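Local coordinates for ribokinase, putative (Burkholderia thailandensis, PDB 3B1N), which binds nucleosides such as inosine and mizoribine, and ADP, and probably phosphorylates the nucleosides as a ribokinase (PfkB) family kinase, at residues I136-V141 with Y261-G266; A226-R231 with E235-V240; A276-A281 with A301-A306. One frame throughout, in Å; residues are numbered along the deposited sequence.

Contact 1 (I136-V141 with Y261-G266)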
ATOM      1  N   ILE B 136      30.491  -1.219  22.407  1.00 27.62           N
ATOM      2  CA  ILE B 136      29.138  -1.667  22.212  1.00 24.00           C
ATOM      3  C   ILE B 136      29.042  -2.951  22.992  1.00 23.69           C
ATOM      4  O   ILE B 136      29.861  -3.867  22.834  1.00 25.08           O
ATOM      5  CB  ILE B 136      28.885  -1.914  20.692  1.00 23.36           C
ATOM      6  CG1 ILE B 136      28.895  -0.578  19.919  1.00 22.41           C
ATOM      7  CG2 ILE B 136      27.580  -2.681  20.444  1.00 22.10           C
ATOM      8  CD1 ILE B 136      28.005   0.586  20.460  1.00 18.21           C
ATOM      9  N   LYS B 137      28.025  -3.064  23.826  1.00 21.30           N
ATOM     10  CA  LYS B 137      27.828  -4.333  24.507  1.00 21.24           C
ATOM     11  C   LYS B 137      26.771  -5.269  23.921  1.00 19.49           C
ATOM     12  O   LYS B 137      26.719  -6.460  24.251  1.00 19.38           O
ATOM     13  CB  LYS B 137      27.551  -4.113  25.978  1.00 22.94           C
ATOM     14  CG  LYS B 137      26.481  -3.178  26.352  1.00 25.60           C
ATOM     15  CD  LYS B 137      26.743  -2.917  27.861  1.00 30.05           C
ATOM     16  CE  LYS B 137      26.071  -1.729  28.415  1.00 32.95           C
ATOM     17  NZ  LYS B 137      26.246  -1.823  29.898  1.00 33.79           N
ATOM     18  N   LEU B 138      25.980  -4.713  22.988  1.00 16.66           N
ATOM     19  CA  LEU B 138      24.833  -5.447  22.472  1.00 13.95           C
ATOM     20  C   LEU B 138      24.430  -4.714  21.200  1.00 11.30           C
ATOM     21  O   LEU B 138      24.611  -3.509  21.089  1.00 14.19           O
ATOM     22  CB  LEU B 138      23.675  -5.442  23.484  1.00 14.12           C
ATOM     23  CG  LEU B 138      22.362  -6.147  23.134  1.00 13.92           C
ATOM     24  CD1 LEU B 138      22.477  -7.623  22.778  1.00 14.24           C
ATOM     25  CD2 LEU B 138      21.279  -5.923  24.236  1.00 14.63           C
ATOM     26  N   ALA B 139      23.890  -5.469  20.241  1.00 12.11           N
ATOM     27  CA  ALA B 139      23.436  -4.833  18.982  1.00 11.16           C
ATOM     28  C   ALA B 139      22.209  -5.518  18.442  1.00 11.39           C
ATOM     29  O   ALA B 139      21.860  -6.620  18.849  1.00 11.06           O
ATOM     30  CB  ALA B 139      24.561  -4.882  17.935  1.00 11.94           C
ATOM     31  N   ILE B 140      21.587  -4.878  17.442  1.00 10.00           N
ATOM     32  CA  ILE B 140      20.585  -5.534  16.616  1.00 10.17           C
ATOM     33  C   ILE B 140      20.890  -5.145  15.172  1.00 10.17           C
ATOM     34  O   ILE B 140      21.297  -4.006  14.915  1.00 10.02           O
ATOM     35  CB  ILE B 140      19.145  -5.055  16.995  1.00  9.23           C
ATOM     36  CG1 ILE B 140      18.099  -5.860  16.141  1.00  9.90           C
ATOM     37  CG2 ILE B 140      18.977  -3.541  16.974  1.00 10.18           C
ATOM     38  CD1 ILE B 140      16.674  -5.788  16.810  1.00 10.20           C
ATOM     39  N   VAL B 141      20.695  -6.096  14.279  1.00 10.19           N
ATOM     40  CA  VAL B 141      20.766  -5.822  12.831  1.00 10.56           C
ATOM     41  C   VAL B 141      19.354  -6.046  12.291  1.00 11.07           C
ATOM     42  O   VAL B 141      18.838  -7.170  12.288  1.00 11.41           O
ATOM     43  CB  VAL B 141      21.757  -6.749  12.121  1.00 11.41           C
ATOM     44  CG1 VAL B 141      21.716  -6.489  10.568  1.00 10.65           C
ATOM     45  CG2 VAL B 141      23.211  -6.559  12.703  1.00 13.38           C
ATOM     46  N   TYR B 261      16.530  -3.786  25.990  1.00 10.32           N
ATOM     47  CA  TYR B 261      16.741  -3.214  27.328  1.00 10.08           C
ATOM     48  C   TYR B 261      16.802  -4.367  28.344  1.00 10.59           C
ATOM     49  O   TYR B 261      17.696  -4.386  29.228  1.00 10.91           O
ATOM     50  CB  TYR B 261      15.562  -2.288  27.684  1.00  9.75           C
ATOM     51  CG  TYR B 261      15.749  -1.615  29.009  1.00 11.18           C
ATOM     52  CD1 TYR B 261      16.488  -0.453  29.105  1.00 12.15           C
ATOM     53  CD2 TYR B 261      15.209  -2.192  30.170  1.00 14.14           C
ATOM     54  CE1 TYR B 261      16.669   0.183  30.302  1.00 13.31           C
ATOM     55  CE2 TYR B 261      15.394  -1.560  31.406  1.00 13.93           C
ATOM     56  CZ  TYR B 261      16.123  -0.380  31.442  1.00 12.22           C
ATOM     57  OH  TYR B 261      16.303   0.262  32.670  1.00 19.27           O
ATOM     58  N   GLY B 262      15.880  -5.329  28.228  1.00 10.42           N
ATOM     59  CA  GLY B 262      15.854  -6.467  29.176  1.00  9.96           C
ATOM     60  C   GLY B 262      17.163  -7.267  29.075  1.00 11.44           C
ATOM     61  O   GLY B 262      17.751  -7.634  30.115  1.00 11.71           O
ATOM     62  N   ILE B 263      17.652  -7.558  27.865  1.00 10.84           N
ATOM     63  CA  ILE B 263      18.866  -8.391  27.700  1.00 11.70           C
ATOM     64  C   ILE B 263      20.043  -7.621  28.361  1.00 11.66           C
ATOM     65  O   ILE B 263      20.814  -8.198  29.162  1.00 13.34           O
ATOM     66  CB  ILE B 263      19.141  -8.648  26.218  1.00 12.71           C
ATOM     67  CG1 ILE B 263      18.050  -9.575  25.682  1.00 11.60           C
ATOM     68  CG2 ILE B 263      20.534  -9.297  25.990  1.00 12.62           C
ATOM     69  CD1 ILE B 263      18.046  -9.622  24.091  1.00 15.06           C
ATOM     70  N   GLU B 264      20.195  -6.338  28.042  1.00 11.43           N
ATOM     71  CA  GLU B 264      21.280  -5.509  28.578  1.00 12.48           C
ATOM     72  C   GLU B 264      21.313  -5.564  30.103  1.00 14.20           C
ATOM     73  O   GLU B 264      22.394  -5.628  30.688  1.00 13.78           O
ATOM     74  CB  GLU B 264      21.085  -4.038  28.113  1.00 14.83           C
ATOM     75  CG  GLU B 264      21.945  -3.042  28.861  1.00 19.84           C
ATOM     76  CD  GLU B 264      21.745  -1.600  28.442  1.00 27.02           C
ATOM     77  OE1 GLU B 264      20.728  -1.250  27.761  1.00 24.87           O
ATOM     78  OE2 GLU B 264      22.620  -0.801  28.859  1.00 32.27           O
ATOM     79  N   HIS B 265      20.152  -5.487  30.734  1.00 12.14           N
ATOM     80  CA  HIS B 265      20.026  -5.345  32.197  1.00 12.65           C
ATOM     81  C   HIS B 265      19.842  -6.684  32.884  1.00 13.25           C
ATOM     82  O   HIS B 265      19.568  -6.723  34.090  1.00 14.15           O
ATOM     83  CB  HIS B 265      18.885  -4.393  32.551  1.00 12.36           C
ATOM     84  CG  HIS B 265      19.205  -2.977  32.259  1.00 15.13           C
ATOM     85  ND1 HIS B 265      19.762  -2.129  33.200  1.00 21.61           N
ATOM     86  CD2 HIS B 265      19.102  -2.256  31.109  1.00 15.26           C
ATOM     87  CE1 HIS B 265      19.980  -0.947  32.647  1.00 22.26           C
ATOM     88  NE2 HIS B 265      19.583  -0.992  31.385  1.00 19.02           N
ATOM     89  N   GLY B 266      20.043  -7.786  32.164  1.00 11.92           N
ATOM     90  CA  GLY B 266      19.969  -9.142  32.769  1.00 12.66           C
ATOM     91  C   GLY B 266      18.584  -9.552  33.268  1.00 12.44           C
ATOM     92  O   GLY B 266      18.422 -10.328  34.208  1.00 14.92           O
TER
HETATM   93  O   HOH W   1      24.592  -3.593  31.453  1.00 33.57           O
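K137 NZ reaches across to the last turn of helix 251-264 through a water, which takes a hydrogen bond from NZ at 2.9 Å and passes one on to E264 O. The carboxylate of E264 adds a second pull on the same nitrogen: OE2 lies 3.9 Å from K137 NZ, a long salt bridge, and a weak hydrogen bond to L319 O gives NZ a further partner. The lysine starts with CG between its backbone N and carbonyl carbon (chi1 52°) and then runs out extended, which carries the ammonium group past the strand to the helix end. E264 is stretched too, and the two chains pass at a slant; OE2 comes nearer to K137 CE (3.6 Å) than to NZ. Deeper in, the contact turns apolar. L138 CD2 rests on I263 CG2 at 3.9 Å, its CD1 only slightly farther off, with the two side chains at about a right angle; CD2 also touches the backbone N of E264. Just past this turn the helix closes in a Schellman motif, with G266 at positive phi and G266 N bonded to I263 O. The helix packs on the face of the main sheet where strand 138-141 lies between strands 3-6 and 163-165: I263 also touches I164, E264 leans on T3, and L319, near the C-terminus, touches L138.

Contact 2 (A226-R231 with E235-V240)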
ATOM      1  N   ALA B 226       3.720 -13.305  22.199  1.00 12.97           N
ATOM      2  CA  ALA B 226       4.945 -13.769  21.540  1.00 13.41           C
ATOM      3  C   ALA B 226       5.452 -15.023  22.203  1.00 13.74           C
ATOM      4  O   ALA B 226       5.009 -15.321  23.322  1.00 14.61           O
ATOM      5  CB  ALA B 226       6.048 -12.659  21.648  1.00 13.52           C
ATOM      6  N   THR B 227       6.392 -15.709  21.545  1.00 14.55           N
ATOM      7  CA  THR B 227       7.122 -16.829  22.190  1.00 15.42           C
ATOM      8  C   THR B 227       8.603 -16.579  22.171  1.00 15.27           C
ATOM      9  O   THR B 227       9.136 -16.034  21.202  1.00 14.89           O
ATOM     10  CB  THR B 227       6.812 -18.155  21.506  1.00 16.42           C
ATOM     11  OG1 THR B 227       7.073 -18.036  20.126  1.00 19.50           O
ATOM     12  CG2 THR B 227       5.365 -18.532  21.693  1.00 19.46           C
ATOM     13  N   ILE B 228       9.281 -16.989  23.241  1.00 13.97           N
ATOM     14  CA  ILE B 228      10.734 -16.931  23.271  1.00 14.45           C
ATOM     15  C   ILE B 228      11.250 -18.334  23.544  1.00 16.15           C
ATOM     16  O   ILE B 228      11.126 -18.859  24.681  1.00 16.88           O
ATOM     17  CB  ILE B 228      11.210 -16.001  24.364  1.00 14.77           C
ATOM     18  CG1 ILE B 228      10.662 -14.580  24.086  1.00 13.75           C
ATOM     19  CG2 ILE B 228      12.763 -15.990  24.442  1.00 16.63           C
ATOM     20  CD1 ILE B 228      11.108 -13.495  25.121  1.00 15.53           C
ATOM     21  N   ARG B 229      11.852 -18.909  22.541  1.00 16.70           N
ATOM     22  CA  ARG B 229      12.438 -20.259  22.637  1.00 19.25           C
ATOM     23  C   ARG B 229      13.932 -20.128  22.921  1.00 20.83           C
ATOM     24  O   ARG B 229      14.677 -19.537  22.148  1.00 20.82           O
ATOM     25  CB  ARG B 229      12.226 -20.990  21.302  1.00 19.95           C
ATOM     26  CG  ARG B 229      12.927 -22.350  21.253  1.00 25.56           C
ATOM     27  CD  ARG B 229      11.909 -23.449  21.237  1.00 34.33           C
ATOM     28  NE  ARG B 229      11.586 -23.869  19.891  1.00 39.25           N
ATOM     29  CZ  ARG B 229      12.069 -24.972  19.317  1.00 40.54           C
ATOM     30  NH1 ARG B 229      12.928 -25.745  19.953  1.00 41.56           N
ATOM     31  NH2 ARG B 229      11.714 -25.270  18.080  1.00 42.36           N
ATOM     32  N   HIS B 230      14.374 -20.732  24.028  1.00 22.62           N
ATOM     33  CA  HIS B 230      15.779 -20.678  24.448  1.00 25.83           C
ATOM     34  C   HIS B 230      16.162 -22.075  24.946  1.00 28.71           C
ATOM     35  O   HIS B 230      15.312 -22.954  24.996  1.00 29.57           O
ATOM     36  CB  HIS B 230      15.990 -19.614  25.528  1.00 25.08           C
ATOM     37  CG  HIS B 230      15.096 -19.770  26.721  1.00 25.10           C
ATOM     38  ND1 HIS B 230      15.554 -20.241  27.941  1.00 27.56           N
ATOM     39  CD2 HIS B 230      13.772 -19.537  26.880  1.00 26.46           C
ATOM     40  CE1 HIS B 230      14.540 -20.310  28.789  1.00 27.64           C
ATOM     41  NE2 HIS B 230      13.453 -19.864  28.180  1.00 29.76           N
ATOM     42  N   ARG B 231      17.439 -22.247  25.295  1.00 32.13           N
ATOM     43  CA  ARG B 231      18.036 -23.500  25.824  1.00 34.98           C
ATOM     44  C   ARG B 231      17.069 -24.366  26.655  1.00 35.19           C
ATOM     45  O   ARG B 231      16.773 -25.524  26.312  1.00 36.30           O
ATOM     46  CB  ARG B 231      19.278 -23.088  26.656  1.00 36.13           C
ATOM     47  CG  ARG B 231      20.140 -24.178  27.312  1.00 41.54           C
ATOM     48  CD  ARG B 231      21.237 -24.700  26.389  1.00 47.56           C
ATOM     49  NE  ARG B 231      20.702 -25.790  25.571  1.00 53.78           N
ATOM     50  CZ  ARG B 231      21.418 -26.785  25.047  1.00 56.55           C
ATOM     51  NH1 ARG B 231      22.736 -26.849  25.237  1.00 58.71           N
ATOM     52  NH2 ARG B 231      20.807 -27.727  24.330  1.00 56.83           N
ATOM     53  N   GLU B 235       9.200 -19.497  26.667  1.00 21.75           N
ATOM     54  CA  GLU B 235       8.366 -18.534  27.357  1.00 20.42           C
ATOM     55  C   GLU B 235       7.205 -18.212  26.445  1.00 19.47           C
ATOM     56  O   GLU B 235       7.414 -17.847  25.280  1.00 19.64           O
ATOM     57  CB  GLU B 235       9.152 -17.241  27.616  1.00 20.86           C
ATOM     58  CG  GLU B 235      10.453 -17.437  28.361  1.00 23.40           C
ATOM     59  CD  GLU B 235      10.255 -18.231  29.619  1.00 27.99           C
ATOM     60  OE1 GLU B 235       9.309 -17.939  30.403  1.00 27.62           O
ATOM     61  OE2 GLU B 235      11.037 -19.188  29.807  1.00 29.99           O
ATOM     62  N   GLN B 236       5.992 -18.373  26.962  1.00 17.93           N
ATOM     63  CA  GLN B 236       4.810 -17.879  26.290  1.00 17.62           C
ATOM     64  C   GLN B 236       4.538 -16.495  26.866  1.00 17.50           C
ATOM     65  O   GLN B 236       4.105 -16.341  28.020  1.00 18.85           O
ATOM     66  CB  GLN B 236       3.620 -18.789  26.555  1.00 18.83           C
ATOM     67  CG  GLN B 236       3.826 -20.243  26.106  1.00 24.24           C
ATOM     68  CD  GLN B 236       3.838 -20.398  24.597  1.00 28.37           C
ATOM     69  OE1 GLN B 236       4.541 -21.257  24.050  1.00 34.74           O
ATOM     70  NE2 GLN B 236       3.085 -19.554  23.908  1.00 29.29           N
ATOM     71  N   ILE B 237       4.794 -15.456  26.071  1.00 14.68           N
ATOM     72  CA  ILE B 237       4.682 -14.110  26.563  1.00 14.77           C
ATOM     73  C   ILE B 237       3.284 -13.598  26.222  1.00 13.54           C
ATOM     74  O   ILE B 237       2.914 -13.586  25.037  1.00 14.47           O
ATOM     75  CB  ILE B 237       5.708 -13.194  25.826  1.00 13.15           C
ATOM     76  CG1 ILE B 237       7.151 -13.727  25.958  1.00 15.38           C
ATOM     77  CG2 ILE B 237       5.567 -11.707  26.299  1.00 14.02           C
ATOM     78  CD1 ILE B 237       7.630 -13.836  27.448  1.00 16.50           C
ATOM     79  N   PRO B 238       2.526 -13.155  27.219  1.00 13.52           N
ATOM     80  CA  PRO B 238       1.192 -12.618  26.906  1.00 14.69           C
ATOM     81  C   PRO B 238       1.254 -11.252  26.291  1.00 14.57           C
ATOM     82  O   PRO B 238       2.159 -10.470  26.618  1.00 14.73           O
ATOM     83  CB  PRO B 238       0.501 -12.507  28.277  1.00 15.28           C
ATOM     84  CG  PRO B 238       1.588 -12.681  29.303  1.00 17.95           C
ATOM     85  CD  PRO B 238       2.858 -13.138  28.661  1.00 14.47           C
ATOM     86  N   ALA B 239       0.257 -10.926  25.472  1.00 15.28           N
ATOM     87  CA  ALA B 239       0.050  -9.538  25.114  1.00 14.77           C
ATOM     88  C   ALA B 239      -0.424  -8.704  26.290  1.00 15.21           C
ATOM     89  O   ALA B 239      -1.044  -9.224  27.229  1.00 16.69           O
ATOM     90  CB  ALA B 239      -0.978  -9.430  23.952  1.00 15.28           C
ATOM     91  N   VAL B 240      -0.163  -7.412  26.238  1.00 12.85           N
ATOM     92  CA  VAL B 240      -0.769  -6.446  27.142  1.00 14.21           C
ATOM     93  C   VAL B 240      -1.968  -5.866  26.406  1.00 15.96           C
ATOM     94  O   VAL B 240      -1.826  -5.441  25.262  1.00 15.35           O
ATOM     95  CB  VAL B 240       0.236  -5.323  27.546  1.00 13.88           C
ATOM     96  CG1 VAL B 240      -0.384  -4.254  28.419  1.00 14.13           C
ATOM     97  CG2 VAL B 240       1.359  -5.935  28.334  1.00 13.39           C
TER
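I228 lays its CD1 against CG1 of I237, 4.1 Å apart and at a slant, on the face of the hairpin that also carries A226 and E235. Four backbone hydrogen bonds tie the strands: A226 and I237 form one antiparallel hydrogen-bonded pair, I228 and E235 the next, the shortest links being I237 N to A226 O and E235 N to I228 O, both 2.8 Å. Between them T227 and Q236 make the non-hydrogen-bonded pair. Their side chains run alongside on the other face, T227 CG2 at 3.3 Å from Q236 NE2, while T227 OG1 bonds to R221, a residue of the ADP pocket. Toward the turn, H230 NE2 donates to the anti lone pair of E235 OE2 (3.0 Å, 162° at the hydrogen), with the oxygen close to the ring plane. E235 meets it by a bend at chi2 (-52°) that turns the carboxylate across toward the H230 ring; the ring and carboxylate planes differ by 33°. Strand 233-237 is an outermost strand of the main sheet and 226-230 joins it to 216-220, where I228 touches A216 and I218, while helix 269-284 packs on the face carrying E235 and I237, W269 meeting H230 and E235 and S277 touching I237.

Contact 3 (A276-A281 with A301-A306). With ADP (adenosine-5'-diphosphate), chain G.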
ATOM      1  N   ALA B 276       8.966  -6.110  26.496  1.00  9.62           N
ATOM      2  CA  ALA B 276       8.857  -5.959  25.035  1.00  8.92           C
ATOM      3  C   ALA B 276       7.362  -5.898  24.655  1.00  9.19           C
ATOM      4  O   ALA B 276       6.933  -5.042  23.873  1.00  8.86           O
ATOM      5  CB  ALA B 276       9.538  -7.129  24.384  1.00  7.97           C
ATOM      6  N   SER B 277       6.581  -6.838  25.186  1.00  9.04           N
ATOM      7  CA  SER B 277       5.139  -6.948  24.923  1.00  8.81           C
ATOM      8  C   SER B 277       4.417  -5.673  25.358  1.00  8.90           C
ATOM      9  O   SER B 277       3.589  -5.097  24.600  1.00  9.55           O
ATOM     10  CB  SER B 277       4.630  -8.148  25.689  1.00  9.63           C
ATOM     11  OG  SER B 277       3.253  -8.298  25.380  1.00 11.54           O
ATOM     12  N   LEU B 278       4.796  -5.152  26.520  1.00  9.08           N
ATOM     13  CA  LEU B 278       4.232  -3.885  26.981  1.00  8.94           C
ATOM     14  C   LEU B 278       4.562  -2.759  26.026  1.00  8.90           C
ATOM     15  O   LEU B 278       3.671  -1.962  25.664  1.00  9.47           O
ATOM     16  CB  LEU B 278       4.711  -3.531  28.381  1.00  9.95           C
ATOM     17  CG  LEU B 278       4.338  -2.169  28.899  1.00 10.26           C
ATOM     18  CD1 LEU B 278       2.843  -1.974  28.990  1.00 12.74           C
ATOM     19  CD2 LEU B 278       4.990  -1.975  30.277  1.00 13.64           C
ATOM     20  N   MET B 279       5.823  -2.668  25.583  1.00  8.43           N
ATOM     21  CA  MET B 279       6.149  -1.558  24.653  1.00  9.46           C
ATOM     22  C   MET B 279       5.322  -1.650  23.359  1.00  8.82           C
ATOM     23  O   MET B 279       4.886  -0.592  22.880  1.00  9.27           O
ATOM     24  CB  MET B 279       7.642  -1.598  24.333  1.00  8.56           C
ATOM     25  CG  MET B 279       8.540  -1.310  25.592  1.00 10.74           C
ATOM     26  SD  MET B 279       8.354   0.294  26.318  1.00 11.00           S
ATOM     27  CE  MET B 279       9.270   1.338  25.150  1.00 12.09           C
ATOM     28  N   GLY B 280       5.118  -2.862  22.842  1.00  8.69           N
ATOM     29  CA  GLY B 280       4.263  -3.055  21.671  1.00  9.17           C
ATOM     30  C   GLY B 280       2.861  -2.514  21.904  1.00  9.50           C
ATOM     31  O   GLY B 280       2.258  -1.839  21.018  1.00  9.23           O
ATOM     32  N   ALA B 281       2.315  -2.783  23.083  1.00  9.80           N
ATOM     33  CA  ALA B 281       0.956  -2.258  23.423  1.00 10.20           C
ATOM     34  C   ALA B 281       0.891  -0.789  23.627  1.00 11.39           C
ATOM     35  O   ALA B 281      -0.136  -0.158  23.298  1.00 11.58           O
ATOM     36  CB  ALA B 281       0.403  -2.998  24.661  1.00 10.27           C
ATOM     37  N   ALA B 301       4.765   1.573  35.931  1.00 16.91           N
ATOM     38  CA  ALA B 301       3.397   1.464  36.514  1.00 16.36           C
ATOM     39  C   ALA B 301       2.520   0.557  35.672  1.00 15.71           C
ATOM     40  O   ALA B 301       1.770  -0.283  36.197  1.00 15.85           O
ATOM     41  CB  ALA B 301       2.779   2.841  36.671  1.00 17.66           C
ATOM     42  N   ARG B 302       2.586   0.680  34.336  1.00 14.51           N
ATOM     43  CA  ARG B 302       1.802  -0.177  33.485  1.00 14.33           C
ATOM     44  C   ARG B 302       2.290  -1.631  33.484  1.00 13.63           C
ATOM     45  O   ARG B 302       1.499  -2.574  33.353  1.00 13.53           O
ATOM     46  CB  ARG B 302       1.826   0.369  32.040  1.00 14.32           C
ATOM     47  CG  ARG B 302       1.019   1.652  31.799  1.00 18.10           C
ATOM     48  CD  ARG B 302      -0.517   1.357  31.670  1.00 21.80           C
ATOM     49  NE  ARG B 302      -0.880   0.470  30.537  1.00 25.56           N
ATOM     50  CZ  ARG B 302      -1.137   0.883  29.296  1.00 25.84           C
ATOM     51  NH1 ARG B 302      -1.060   2.183  28.988  1.00 23.38           N
ATOM     52  NH2 ARG B 302      -1.475  -0.013  28.358  1.00 27.25           N
ATOM     53  N   PHE B 303       3.609  -1.844  33.670  1.00 13.23           N
ATOM     54  CA  PHE B 303       4.121  -3.186  33.758  1.00 13.18           C
ATOM     55  C   PHE B 303       3.550  -3.854  35.034  1.00 14.65           C
ATOM     56  O   PHE B 303       3.077  -4.978  34.967  1.00 14.76           O
ATOM     57  CB  PHE B 303       5.675  -3.173  33.834  1.00 12.04           C
ATOM     58  CG  PHE B 303       6.284  -4.552  33.777  1.00 13.46           C
ATOM     59  CD1 PHE B 303       6.875  -5.070  32.591  1.00 11.92           C
ATOM     60  CD2 PHE B 303       6.263  -5.397  34.883  1.00 14.74           C
ATOM     61  CE1 PHE B 303       7.401  -6.373  32.511  1.00 13.56           C
ATOM     62  CE2 PHE B 303       6.773  -6.679  34.812  1.00 14.88           C
ATOM     63  CZ  PHE B 303       7.371  -7.205  33.624  1.00 14.26           C
ATOM     64  N   GLU B 304       3.574  -3.092  36.136  1.00 17.40           N
ATOM     65  CA  GLU B 304       3.026  -3.581  37.404  1.00 20.91           C
ATOM     66  C   GLU B 304       1.545  -3.921  37.266  1.00 19.87           C
ATOM     67  O   GLU B 304       1.125  -4.968  37.722  1.00 21.36           O
ATOM     68  CB  GLU B 304       3.226  -2.523  38.482  1.00 21.03           C
ATOM     69  CG  GLU B 304       4.611  -2.502  39.029  1.00 28.93           C
ATOM     70  CD  GLU B 304       4.718  -3.292  40.329  1.00 37.12           C
ATOM     71  OE1 GLU B 304       5.813  -3.247  40.930  1.00 42.03           O
ATOM     72  OE2 GLU B 304       3.723  -3.951  40.737  1.00 41.35           O
ATOM     73  N   THR B 305       0.762  -3.043  36.623  1.00 19.60           N
ATOM     74  CA  THR B 305      -0.665  -3.318  36.427  1.00 20.01           C
ATOM     75  C   THR B 305      -0.897  -4.555  35.579  1.00 19.97           C
ATOM     76  O   THR B 305      -1.749  -5.381  35.902  1.00 20.63           O
ATOM     77  CB  THR B 305      -1.384  -2.144  35.816  1.00 20.30           C
ATOM     78  OG1 THR B 305      -1.301  -1.049  36.741  1.00 22.86           O
ATOM     79  CG2 THR B 305      -2.846  -2.478  35.584  1.00 22.86           C
ATOM     80  N   ALA B 306      -0.120  -4.714  34.496  1.00 17.64           N
ATOM     81  CA  ALA B 306      -0.304  -5.862  33.615  1.00 17.33           C
ATOM     82  C   ALA B 306       0.123  -7.190  34.204  1.00 17.81           C
ATOM     83  O   ALA B 306      -0.528  -8.206  33.976  1.00 18.76           O
ATOM     84  CB  ALA B 306       0.485  -5.650  32.275  1.00 16.53           C
TER
HETATM   85  PB  ADP G 402       5.438  -6.575  13.717  1.00 12.87           P
HETATM   86  O1B ADP G 402       4.714  -7.299  12.592  1.00 20.07           O
HETATM   87  O2B ADP G 402       6.904  -6.879  13.648  1.00 15.69           O
HETATM   88  O3B ADP G 402       5.204  -5.129  13.973  1.00 12.80           O
HETATM   89  PA  ADP G 402       3.641  -7.882  15.732  1.00 11.76           P
HETATM   90  O1A ADP G 402       2.404  -7.432  14.942  1.00 12.78           O
HETATM   91  O2A ADP G 402       3.874  -9.343  15.968  1.00 12.19           O
HETATM   92  O3A ADP G 402       5.001  -7.387  15.097  1.00 14.35           O
HETATM   93  O5' ADP G 402       3.487  -7.057  17.051  1.00 10.82           O
HETATM   94  C5' ADP G 402       4.600  -7.093  17.953  1.00 10.81           C
HETATM   95  C4' ADP G 402       4.186  -7.070  19.417  1.00  9.30           C
HETATM   96  O4' ADP G 402       3.449  -5.856  19.681  1.00 10.44           O
HETATM   97  C3' ADP G 402       3.239  -8.224  19.826  1.00 11.39           C
HETATM   98  O3' ADP G 402       3.973  -9.424  20.116  1.00 12.01           O
HETATM   99  C2' ADP G 402       2.488  -7.579  20.963  1.00 11.27           C
HETATM  100  O2' ADP G 402       3.260  -7.679  22.179  1.00 11.50           O
HETATM  101  C1' ADP G 402       2.381  -6.130  20.580  1.00 11.81           C
HETATM  102  N9  ADP G 402       1.110  -5.915  19.834  1.00 11.55           N
HETATM  103  C8  ADP G 402       0.871  -5.968  18.485  1.00 12.61           C
HETATM  104  N7  ADP G 402      -0.463  -5.761  18.237  1.00 11.64           N
HETATM  105  C5  ADP G 402      -1.065  -5.661  19.412  1.00 11.95           C
HETATM  106  C6  ADP G 402      -2.446  -5.480  19.855  1.00 13.91           C
HETATM  107  N6  ADP G 402      -3.413  -5.378  18.900  1.00 15.72           N
HETATM  108  N1  ADP G 402      -2.693  -5.418  21.150  1.00 13.64           N
HETATM  109  C2  ADP G 402      -1.719  -5.522  22.086  1.00 15.35           C
HETATM  110  N3  ADP G 402      -0.432  -5.666  21.746  1.00 13.61           N
HETATM  111  C4  ADP G 402      -0.060  -5.767  20.470  1.00 11.38           C
HETATM  112  O   HOH W   2      -1.944   0.680  25.203  1.00 18.68           O
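Two helices come together with their closest backbone approach at L278 and F303, whose CA atoms are 6.8 Å apart. L278 does most of the work: with CG anti to its backbone N (chi1 173°), it points its forked end at the second helix and straddles two residues there. CD1 meets the aliphatic root of R302, 4.0 Å from CB. CD2 settles 3.8 Å from F303 CB, over the backbone N of that residue, and lies at the edge of the phenyl ring, near its plane. The ring turns on toward F307 and Y309, and also touches T271 and R274 of helix 269-284. R302 bends at chi2 and chi3 and swings its guanidinium group back toward the first helix, where a water lying in its plane takes a bond from NH2 and donates to A281 O at 2.8 Å. On the flank that faces the nucleotide, S277 OG accepts a hydrogen bond from ADP O2' (3.3 Å) and is also hydrogen-bonded to P238 O. G280, having no side chain, lets the ribose in close, with ADP O4' 3.5 Å from its CA, and A281 CB lies by the N3 and C2 edge of the adenine. Between the helices the direct contact is apolar and the polar link runs through a water; S277 adds one ribose bond, but most polar partners of ADP, T220 among them, lie outside this helix.

Contact 3 is buried, while contacts 1 and 2 are each partly buried and run from a greasy side to polar side chains nearer the surface. Contacts 1 and 2 reach the same nine-stranded sheet, one under a helix near its middle, the other at its edge, and contact 2 falls within the chain loop that contact 1 closes. Their chemistry follows: backbone pairing dominates the hairpin, whereas helix packing in contacts 1 and 3 rests on a leucine and each has a single bridging water. Contacts 2 and 3 meet where V240 O packs against A281 CB at 3.4 Å, beside the ADP pocket; contact 1 touches neither.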